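Local atomic coordinates of Alpha/beta fold hydrolase (Pseudomonas aeruginosa, PDB entry 6I8W), a protein that acts as a membrane-bound phospholipase A that degrades membrane phospholipids in Pseudomonas aeruginosa and serves as a virulence factor. Residues Gln107-Val112 / Arg233-Pro238; Ile142-Ala147 / Ile237-Glu242. All coordinates share one frame; numbering follows the deposited sequence.

Contact 1: residues Gln107-Val112 / Arg233-Pro238; sequences QASYDV and RQRYIP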
loop_
_atom_site.group_PDB
_atom_site.type_symbol
_atom_site.label_atom_id
_atom_site.label_comp_id
_atom_site.label_asym_id
_atom_site.label_seq_id
_atom_site.Cartn_x
_atom_site.Cartn_y
_atom_site.Cartn_z
ATOM N N GLN A 107 16.515 -3.629 13.525
ATOM C CA GLN A 107 16.986 -5.015 13.466
ATOM C C GLN A 107 15.884 -6.041 13.203
ATOM O O GLN A 107 16.104 -7.243 13.322
ATOM C CB GLN A 107 17.713 -5.387 14.770
ATOM C CG GLN A 107 18.955 -4.562 15.052
ATOM C CD GLN A 107 19.957 -4.614 13.915
ATOM O OE1 GLN A 107 20.414 -3.577 13.425
ATOM N NE2 GLN A 107 20.305 -5.823 13.486
ATOM N N ALA A 108 14.699 -5.583 12.829
ATOM C CA ALA A 108 13.601 -6.514 12.640
ATOM C C ALA A 108 13.657 -7.164 11.257
ATOM O O ALA A 108 14.383 -6.709 10.367
ATOM C CB ALA A 108 12.267 -5.804 12.841
ATOM N N SER A 109 12.899 -8.240 11.089
ATOM C CA SER A 109 12.701 -8.819 9.775
ATOM C C SER A 109 11.481 -8.169 9.104
ATOM O O SER A 109 10.439 -7.975 9.734
ATOM C CB SER A 109 12.524 -10.331 9.873
ATOM O OG SER A 109 12.241 -10.873 8.595
ATOM N N TYR A 110 11.606 -7.864 7.820
ATOM C CA TYR A 110 10.520 -7.248 7.095
ATOM C C TYR A 110 10.107 -8.079 5.891
ATOM O O TYR A 110 9.476 -7.565 4.974
ATOM C CB TYR A 110 10.903 -5.831 6.663
ATOM C CG TYR A 110 11.074 -4.882 7.822
ATOM C CD1 TYR A 110 9.971 -4.292 8.422
ATOM C CD2 TYR A 110 12.334 -4.584 8.323
ATOM C CE1 TYR A 110 10.119 -3.432 9.488
ATOM C CE2 TYR A 110 12.493 -3.715 9.384
ATOM C CZ TYR A 110 11.371 -3.144 9.958
ATOM O OH TYR A 110 11.504 -2.281 11.014
ATOM N N ASP A 111 10.471 -9.359 5.903
ATOM C CA ASP A 111 9.996 -10.292 4.887
ATOM C C ASP A 111 8.475 -10.420 4.956
ATOM O O ASP A 111 7.874 -10.175 6.002
ATOM C CB ASP A 111 10.642 -11.666 5.072
ATOM C CG ASP A 111 10.163 -12.358 6.324
ATOM O OD1 ASP A 111 10.734 -12.100 7.406
ATOM O OD2 ASP A 111 9.185 -13.128 6.235
ATOM N N VAL A 112 7.852 -10.833 3.859
ATOM C CA VAL A 112 6.389 -10.809 3.778
ATOM C C VAL A 112 5.754 -11.853 4.704
ATOM O O VAL A 112 4.602 -11.715 5.113
ATOM C CB VAL A 112 5.904 -11.028 2.335
ATOM C CG1 VAL A 112 6.267 -9.832 1.472
ATOM C CG2 VAL A 112 6.487 -12.323 1.754
ATOM N N ARG A 233 14.114 -9.336 -1.331
ATOM C CA ARG A 233 14.817 -10.147 -2.319
ATOM C C ARG A 233 15.408 -11.409 -1.701
ATOM O O ARG A 233 15.249 -12.501 -2.242
ATOM C CB ARG A 233 15.934 -9.343 -2.989
ATOM C CG ARG A 233 15.453 -8.122 -3.750
ATOM C CD ARG A 233 16.608 -7.423 -4.458
ATOM N NE ARG A 233 17.015 -8.118 -5.675
ATOM C CZ ARG A 233 17.905 -7.642 -6.539
ATOM N NH1 ARG A 233 18.485 -6.470 -6.314
ATOM N NH2 ARG A 233 18.215 -8.334 -7.627
ATOM N N GLN A 234 16.103 -11.251 -0.576
ATOM C CA GLN A 234 16.832 -12.372 0.035
ATOM C C GLN A 234 15.908 -13.333 0.776
ATOM O O GLN A 234 16.219 -14.513 0.914
ATOM C CB GLN A 234 17.912 -11.862 0.996
ATOM C CG GLN A 234 18.936 -10.952 0.355
ATOM C CD GLN A 234 19.788 -11.660 -0.678
ATOM O OE1 GLN A 234 19.946 -12.883 -0.638
ATOM N NE2 GLN A 234 20.347 -10.895 -1.609
ATOM N N ARG A 235 14.780 -12.823 1.256
ATOM C CA ARG A 235 13.849 -13.623 2.049
ATOM C C ARG A 235 12.532 -13.776 1.298
ATOM O O ARG A 235 11.455 -13.830 1.892
ATOM C CB ARG A 235 13.620 -12.975 3.415
ATOM C CG ARG A 235 14.923 -12.735 4.185
ATOM C CD ARG A 235 14.710 -12.020 5.523
ATOM N NE ARG A 235 15.973 -11.456 6.017
ATOM C CZ ARG A 235 16.164 -10.974 7.242
ATOM N NH1 ARG A 235 15.179 -10.987 8.131
ATOM N NH2 ARG A 235 17.351 -10.487 7.584
ATOM N N TYR A 236 12.640 -13.858 -0.023
ATOM C CA TYR A 236 11.481 -13.963 -0.903
ATOM C C TYR A 236 10.721 -15.256 -0.659
ATOM O O TYR A 236 11.317 -16.308 -0.546
ATOM C CB TYR A 236 11.941 -13.874 -2.358
ATOM C CG TYR A 236 10.855 -14.019 -3.401
ATOM C CD1 TYR A 236 10.067 -12.935 -3.758
ATOM C CD2 TYR A 236 10.656 -15.229 -4.069
ATOM C CE1 TYR A 236 9.085 -13.051 -4.726
ATOM C CE2 TYR A 236 9.678 -15.354 -5.042
ATOM C CZ TYR A 236 8.891 -14.254 -5.361
ATOM O OH TYR A 236 7.920 -14.346 -6.327
ATOM N N ILE A 237 9.401 -15.168 -0.564
ATOM C CA ILE A 237 8.566 -16.359 -0.420
ATOM C C ILE A 237 7.672 -16.528 -1.644
ATOM O O ILE A 237 6.766 -15.726 -1.870
ATOM C CB ILE A 237 7.687 -16.291 0.848
ATOM C CG1 ILE A 237 8.558 -16.134 2.102
ATOM C CG2 ILE A 237 6.795 -17.515 0.946
ATOM C CD1 ILE A 237 7.760 -15.928 3.384
ATOM N N PRO A 238 7.932 -17.568 -2.448
ATOM C CA PRO A 238 7.097 -17.814 -3.629
ATOM C C PRO A 238 5.652 -18.105 -3.248
ATOM O O PRO A 238 5.402 -18.862 -2.313
ATOM C CB PRO A 238 7.752 -19.037 -4.278
ATOM C CG PRO A 238 8.555 -19.678 -3.183
ATOM C CD PRO A 238 9.009 -18.566 -2.300
HETATM O O HOH W 1 9.921 -11.420 1.632
#
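Arg235 runs alongside Ser109 and Asp111, in the loop that leads into helix 112-125, and most of what it offers them is hydrocarbon. Its CB sits 3.7 Å from CB of Asp111, and its CD stays near that same Asp111 carbon at 4.1 Å. With the chain extended from CG to NE (chi2 177°, chi3 -163°), the guanidinium is carried on to Ser109. A second apolar touch joins Ile237 to Val112: the two side chains run past each other in opposite directions, CD1 of Ile237 4.2 Å from CG2 of Val112. Val112 also packs on Met138, His141, Ile142 and Leu145 of helix 138-149.

The polar groups are less decisive. NH1 of Arg235 presents the guanidinium edge to OG of Ser109 at 3.0 Å, but that hydroxyl is modelled implausibly close to Asp111, so its placement is doubtful. Opposite charge brings no ion pair here, since OD1 of Asp111 remains 4.6 Å from NH1 of Arg235. Asp111 is instead the N-cap residue of helix 112-125; its side chain caps a backbone N in the first turn, and OD1 bonds to OG1 of Thr114.

A water joins the two backbones. It accepts from N of Val112 at 3.1 Å and donates to O of Arg235 at 2.9 Å, bridging the start of helix 112-125 and the first residue beyond helix 208-234. The two helix ends are thus joined by aliphatic packing and a shared water, while the arginine's charge probably adds only a diffuse attraction.

Contact 2: residues Ile142-Ala147 / Ile237-Glu242; sequences IAALYA and IPLEPE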
loop_
_atom_site.group_PDB
_atom_site.type_symbol
_atom_site.label_atom_id
_atom_site.label_comp_id
_atom_site.label_asym_id
_atom_site.label_seq_id
_atom_site.Cartn_x
_atom_site.Cartn_y
_atom_site.Cartn_z
ATOM N N ILE A 142 1.771 -10.157 0.992
ATOM C CA ILE A 142 1.467 -10.360 2.408
ATOM C C ILE A 142 0.023 -10.855 2.641
ATOM O O ILE A 142 -0.208 -11.774 3.426
ATOM C CB ILE A 142 1.688 -9.038 3.183
ATOM C CG1 ILE A 142 3.191 -8.706 3.257
ATOM C CG2 ILE A 142 1.046 -9.093 4.571
ATOM C CD1 ILE A 142 3.467 -7.226 3.603
ATOM N N ALA A 143 -0.942 -10.233 1.968
ATOM C CA ALA A 143 -2.349 -10.625 2.112
ATOM C C ALA A 143 -2.573 -12.070 1.677
ATOM O O ALA A 143 -3.338 -12.805 2.293
ATOM C CB ALA A 143 -3.250 -9.711 1.301
ATOM N N ALA A 144 -1.928 -12.469 0.588
ATOM C CA ALA A 144 -2.091 -13.839 0.111
ATOM C C ALA A 144 -1.593 -14.837 1.160
ATOM O O ALA A 144 -2.229 -15.865 1.385
ATOM C CB ALA A 144 -1.364 -14.043 -1.210
ATOM N N LEU A 145 -0.480 -14.527 1.823
ATOM C CA LEU A 145 0.055 -15.447 2.836
ATOM C C LEU A 145 -0.850 -15.520 4.066
ATOM O O LEU A 145 -1.031 -16.586 4.646
ATOM C CB LEU A 145 1.474 -15.051 3.254
ATOM C CG LEU A 145 2.538 -15.286 2.187
ATOM C CD1 LEU A 145 3.883 -14.743 2.664
ATOM C CD2 LEU A 145 2.631 -16.771 1.815
ATOM N N TYR A 146 -1.404 -14.382 4.465
ATOM C CA TYR A 146 -2.383 -14.345 5.546
ATOM C C TYR A 146 -3.547 -15.289 5.210
ATOM O O TYR A 146 -3.926 -16.138 6.026
ATOM C CB TYR A 146 -2.861 -12.894 5.747
ATOM C CG TYR A 146 -3.755 -12.584 6.943
ATOM C CD1 TYR A 146 -4.377 -13.579 7.683
ATOM C CD2 TYR A 146 -3.999 -11.265 7.304
ATOM C CE1 TYR A 146 -5.206 -13.265 8.761
ATOM C CE2 TYR A 146 -4.814 -10.945 8.375
ATOM C CZ TYR A 146 -5.421 -11.945 9.094
ATOM O OH TYR A 146 -6.233 -11.606 10.157
ATOM N N ALA A 147 -4.099 -15.146 4.006
ATOM C CA ALA A 147 -5.226 -15.972 3.567
ATOM C C ALA A 147 -4.876 -17.460 3.513
ATOM O O ALA A 147 -5.729 -18.310 3.776
ATOM C CB ALA A 147 -5.740 -15.501 2.195
ATOM N N ILE A 237 9.401 -15.168 -0.564
ATOM C CA ILE A 237 8.566 -16.359 -0.420
ATOM C C ILE A 237 7.672 -16.528 -1.644
ATOM O O ILE A 237 6.766 -15.726 -1.870
ATOM C CB ILE A 237 7.687 -16.291 0.848
ATOM C CG1 ILE A 237 8.558 -16.134 2.102
ATOM C CG2 ILE A 237 6.795 -17.515 0.946
ATOM C CD1 ILE A 237 7.760 -15.928 3.384
ATOM N N PRO A 238 7.932 -17.568 -2.448
ATOM C CA PRO A 238 7.097 -17.814 -3.629
ATOM C C PRO A 238 5.652 -18.105 -3.248
ATOM O O PRO A 238 5.402 -18.862 -2.313
ATOM C CB PRO A 238 7.752 -19.037 -4.278
ATOM C CG PRO A 238 8.555 -19.678 -3.183
ATOM C CD PRO A 238 9.009 -18.566 -2.300
ATOM N N LEU A 239 4.706 -17.501 -3.959
ATOM C CA LEU A 239 3.296 -17.758 -3.708
ATOM C C LEU A 239 2.761 -19.012 -4.400
ATOM O O LEU A 239 1.746 -19.568 -3.974
ATOM C CB LEU A 239 2.454 -16.568 -4.152
ATOM C CG LEU A 239 2.449 -15.358 -3.228
ATOM C CD1 LEU A 239 1.528 -14.301 -3.806
ATOM C CD2 LEU A 239 2.008 -15.768 -1.826
ATOM N N GLU A 240 3.421 -19.440 -5.476
ATOM C CA GLU A 240 2.920 -20.560 -6.275
ATOM C C GLU A 240 2.578 -21.802 -5.427
ATOM O O GLU A 240 1.534 -22.409 -5.640
ATOM C CB GLU A 240 3.910 -20.924 -7.389
ATOM C CG GLU A 240 3.974 -19.908 -8.528
ATOM C CD GLU A 240 4.995 -18.796 -8.291
ATOM O OE1 GLU A 240 5.480 -18.641 -7.145
ATOM O OE2 GLU A 240 5.322 -18.081 -9.263
ATOM N N PRO A 241 3.440 -22.184 -4.458
ATOM C CA PRO A 241 3.027 -23.326 -3.628
ATOM C C PRO A 241 1.947 -23.001 -2.578
ATOM O O PRO A 241 1.425 -23.923 -1.960
ATOM C CB PRO A 241 4.330 -23.741 -2.923
ATOM C CG PRO A 241 5.436 -23.038 -3.658
ATOM C CD PRO A 241 4.818 -21.766 -4.138
ATOM N N GLU A 242 1.652 -21.725 -2.346
ATOM C CA GLU A 242 0.741 -21.343 -1.263
ATOM C C GLU A 242 -0.691 -21.078 -1.728
ATOM O O GLU A 242 -1.646 -21.350 -0.997
ATOM C CB GLU A 242 1.276 -20.099 -0.526
ATOM C CG GLU A 242 2.760 -20.182 -0.095
ATOM C CD GLU A 242 3.082 -21.423 0.730
ATOM O OE1 GLU A 242 2.218 -21.851 1.525
ATOM O OE2 GLU A 242 4.214 -21.956 0.601
#
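Ile237 reaches Leu145 at the end of its side chain, CD1 to CD1, 4.1 Å apart. This is the first of three points along 237-242 that meet the same leucine on helix 138-149. Just behind the side chain, the carbonyl O of Ile237 accepts a hydrogen bond from NE2 of His141, one turn earlier on that helix, so this end of the loop is held by a polar bond as well as by packing.

Leu239 comes next, its branched end lying on Ala144 and Leu145. Its CD2 methyl touches CD2 of Leu145 at 3.8 Å and CB of Ala144 at 3.8 Å, while its CD1 lies 3.9 Å from the same Ala144 CB. The small alanine lets both methyls settle close to the helix surface. On Leu145 itself, CG is turned away from the carbonyl carbon (chi1 -71°), which swings the branched end over toward the loop. Leu239 also touches Asn162 and Val165, and its backbone bonds to Gly164, so the loop after strand 154-160 borders the same cluster.

From here the chain turns back on itself: N of Glu242 bonds to O of Leu239 at 2.7 Å. That turn brings Glu242 round to the helix, where its CG meets CD2 of Leu145 at 3.9 Å. The Glu242 side chain bends at chi2 (-54°), and the carboxylate pairs through OE1 with Lys245 in a salt bridge.

Between the two segments the chemistry is wholly apolar: no hydrogen bond spans them, and the charged end of Glu242 has its partner in its own loop. Aliphatic packing round Leu145 joins them, while the His141 bond adds a polar tie to the helix one turn earlier.

The two contacts have centres about 13 Å apart and meet in a continuous apolar patch. Ile237 belongs to both, and CG2 of Val112 in contact 1 packs against CD1 of Leu145 in contact 2 at 3.7 Å. Along the chain come 107-112, then 142-147, then 233-238 and 237-242, which overlap at Ile237 and Pro238. The chain leaving helix 208-234 toward strand 250-255 thus passes first the start of helix 112-125 and then helix 138-149. Both contacts lie within the alpha/beta hydrolase fold. Helix 138-149 begins within a GxSxG sequence, consistent with the family's nucleophile elbow, so this return path packs on the helix behind the probable catalytic serine.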